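Local coordinates for protein kirola (Actinidia deliciosa, PDB 4IGV) that is a kiwifruit allergen of the ripening-related (MLP) family, of unsettled function but probably able to hold small hydrophobic ligands, as Bet v 1-like relatives do, at residues F99-Q104 with V114-H119. Numbering follows the deposited sequence.
Sequences FIIIVQ and VTWTFH
Phe99 directs its edge at the face of Phe118 in a T-shaped pair, planes at 60°, with Phe99 CZ 3.7 Å from Phe118 CD2; Ile101 CG1 lies alongside Phe118. Further along the same face, Ile101 CG2 meets the indole edge of Trp116 in plane, 3.8 Å from Trp116 CE3. Trp116 holds CG anti to the carbonyl carbon (chi1 -71°), and chi2 of 94° turns the CE3/CZ3 side of the ring to Ile101 and Val103. In the conformer of Val103 described, one of two, CG2 sits over one face of the six-membered ring, a CH-pi contact 4.1 Å from its centroid, while CG1 packs beside Val114 CG1. On the other face, Ile102 CD1 touches the edge of the His119 imidazole, 3.9 Å from His119 CD2. Six backbone hydrogen bonds, two for each of the pairs Ile100-His119, Ile102-Thr117 and Gln104-Thr115, hold together the hairpin of strands 96-107 and 112-122 in the antiparallel sheet of the Bet v 1 fold. Helix 131-145 packs on Trp116, whose NE1 donates a hydrogen bond to Thr141 OG1. The paired strands thus present an apolar, aromatic face to that helix, with the buried indole N-H satisfied, and a mixed face on the other side, where a water joins Gln104 O and Thr115 OG1.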
loop_
_atom_site.group_PDB
_atom_site.type_symbol
_atom_site.label_atom_id
_atom_site.label_comp_id
_atom_site.label_asym_id
_atom_site.label_seq_id
_atom_site.Cartn_x
_atom_site.Cartn_y
_atom_site.Cartn_z
ATOM N N PHE A 99 7.236 6.131 -8.272
ATOM C CA PHE A 99 6.769 5.855 -6.929
ATOM C C PHE A 99 6.523 4.367 -6.771
ATOM O O PHE A 99 5.746 3.789 -7.513
ATOM C CB PHE A 99 5.496 6.648 -6.624
ATOM C CG PHE A 99 5.332 7.024 -5.161
ATOM C CD1 PHE A 99 5.417 8.297 -4.763
ATOM C CD2 PHE A 99 5.126 6.051 -4.171
ATOM C CE1 PHE A 99 5.287 8.645 -3.434
ATOM C CE2 PHE A 99 5.012 6.422 -2.858
ATOM C CZ PHE A 99 5.082 7.691 -2.515
ATOM N N ILE A 100 7.209 3.777 -5.796
ATOM C CA ILE A 100 7.097 2.363 -5.468
ATOM C C ILE A 100 6.738 2.247 -3.989
ATOM O O ILE A 100 7.237 2.987 -3.158
ATOM C CB ILE A 100 8.446 1.639 -5.667
ATOM C CG1 ILE A 100 8.941 1.819 -7.117
ATOM C CG2 ILE A 100 8.293 0.222 -5.318
ATOM C CD1 ILE A 100 8.070 1.449 -8.016
ATOM N N ILE A 101 5.814 1.345 -3.680
ATOM C CA ILE A 101 5.403 1.078 -2.315
ATOM C C ILE A 101 5.621 -0.397 -2.038
ATOM O O ILE A 101 5.140 -1.254 -2.746
ATOM C CB ILE A 101 3.909 1.390 -2.098
ATOM C CG1 ILE A 101 3.675 2.894 -2.322
ATOM C CG2 ILE A 101 3.437 0.978 -0.659
ATOM C CD1 ILE A 101 2.191 3.310 -2.208
ATOM N N ILE A 102 6.393 -0.681 -1.014
ATOM C CA ILE A 102 6.668 -2.055 -0.568
ATOM C C ILE A 102 5.985 -2.278 0.746
ATOM O O ILE A 102 6.137 -1.469 1.688
ATOM C CB ILE A 102 8.172 -2.312 -0.402
ATOM C CG1 ILE A 102 8.967 -1.890 -1.614
ATOM C CG2 ILE A 102 8.406 -3.784 -0.095
ATOM C CD1 ILE A 102 10.501 -1.918 -1.332
ATOM N N VAL A 103 5.200 -3.336 0.826
ATOM C CA VAL A 103 4.548 -3.767 2.077
ATOM C C VAL A 103 5.212 -5.087 2.462
ATOM O O VAL A 103 5.271 -6.005 1.680
ATOM C CB VAL A 103 3.023 -4.028 1.912
ATOM C CG1 VAL A 103 2.394 -4.193 3.314
ATOM C CG2 VAL A 103 2.333 -2.930 1.140
ATOM N N GLN A 104 5.742 -5.165 3.670
ATOM C CA GLN A 104 6.407 -6.378 4.125
ATOM C C GLN A 104 5.970 -6.723 5.537
ATOM O O GLN A 104 6.025 -5.871 6.422
ATOM C CB GLN A 104 7.942 -6.167 4.078
ATOM C CG GLN A 104 8.692 -7.414 4.319
ATOM C CD GLN A 104 9.076 -7.620 5.755
ATOM O OE1 GLN A 104 9.494 -6.665 6.445
ATOM N NE2 GLN A 104 8.964 -8.862 6.232
ATOM N N VAL A 114 4.124 -4.756 10.334
ATOM C CA VAL A 114 4.020 -4.379 8.923
ATOM C C VAL A 114 4.953 -3.222 8.666
ATOM O O VAL A 114 4.909 -2.214 9.418
ATOM C CB VAL A 114 2.545 -4.004 8.598
ATOM C CG1 VAL A 114 2.421 -3.605 7.104
ATOM C CG2 VAL A 114 1.585 -5.143 8.962
ATOM N N THR A 115 5.815 -3.362 7.674
ATOM C CA THR A 115 6.685 -2.296 7.307
ATOM C C THR A 115 6.280 -1.768 5.949
ATOM O O THR A 115 6.174 -2.531 4.974
ATOM C CB THR A 115 8.134 -2.792 7.244
ATOM O OG1 THR A 115 8.510 -3.217 8.553
ATOM C CG2 THR A 115 9.082 -1.615 6.870
ATOM N N TRP A 116 6.084 -0.460 5.893
ATOM C CA TRP A 116 5.751 0.256 4.651
ATOM C C TRP A 116 7.009 1.016 4.202
ATOM O O TRP A 116 7.602 1.764 5.007
ATOM C CB TRP A 116 4.628 1.268 4.958
ATOM C CG TRP A 116 3.315 0.640 5.215
ATOM C CD1 TRP A 116 2.813 0.309 6.419
ATOM C CD2 TRP A 116 2.283 0.370 4.256
ATOM N NE1 TRP A 116 1.558 -0.257 6.275
ATOM C CE2 TRP A 116 1.197 -0.161 4.958
ATOM C CE3 TRP A 116 2.150 0.613 2.909
ATOM C CZ2 TRP A 116 0.022 -0.541 4.331
ATOM C CZ3 TRP A 116 0.993 0.232 2.270
ATOM C CH2 TRP A 116 -0.089 -0.291 2.995
ATOM N N THR A 117 7.429 0.808 2.970
ATOM C CA THR A 117 8.547 1.496 2.408
ATOM C C THR A 117 8.128 2.177 1.128
ATOM O O THR A 117 7.566 1.522 0.241
ATOM C CB THR A 117 9.743 0.539 2.160
ATOM O OG1 THR A 117 10.143 -0.102 3.339
ATOM C CG2 THR A 117 10.958 1.299 1.568
ATOM N N PHE A 118 8.434 3.457 0.989
ATOM C CA PHE A 118 8.251 4.192 -0.248
ATOM C C PHE A 118 9.602 4.502 -0.846
ATOM O O PHE A 118 10.500 4.936 -0.144
ATOM C CB PHE A 118 7.568 5.536 -0.043
ATOM C CG PHE A 118 6.198 5.509 0.584
ATOM C CD1 PHE A 118 5.394 4.394 0.656
ATOM C CD2 PHE A 118 5.670 6.715 1.057
ATOM C CE1 PHE A 118 4.127 4.471 1.213
ATOM C CE2 PHE A 118 4.390 6.783 1.633
ATOM C CZ PHE A 118 3.636 5.676 1.660
ATOM N N HIS A 119 9.747 4.278 -2.150
ATOM C CA HIS A 119 10.911 4.763 -2.889
ATOM C C HIS A 119 10.342 5.623 -3.995
ATOM O O HIS A 119 9.502 5.172 -4.782
ATOM C CB HIS A 119 11.693 3.622 -3.528
ATOM C CG HIS A 119 12.425 2.757 -2.560
ATOM N ND1 HIS A 119 13.643 3.137 -2.026
ATOM C CD2 HIS A 119 12.174 1.519 -2.078
ATOM C CE1 HIS A 119 14.058 2.205 -1.181
ATOM N NE2 HIS A 119 13.193 1.211 -1.198
HETATM O O HOH W 1 7.670 -5.810 8.990
#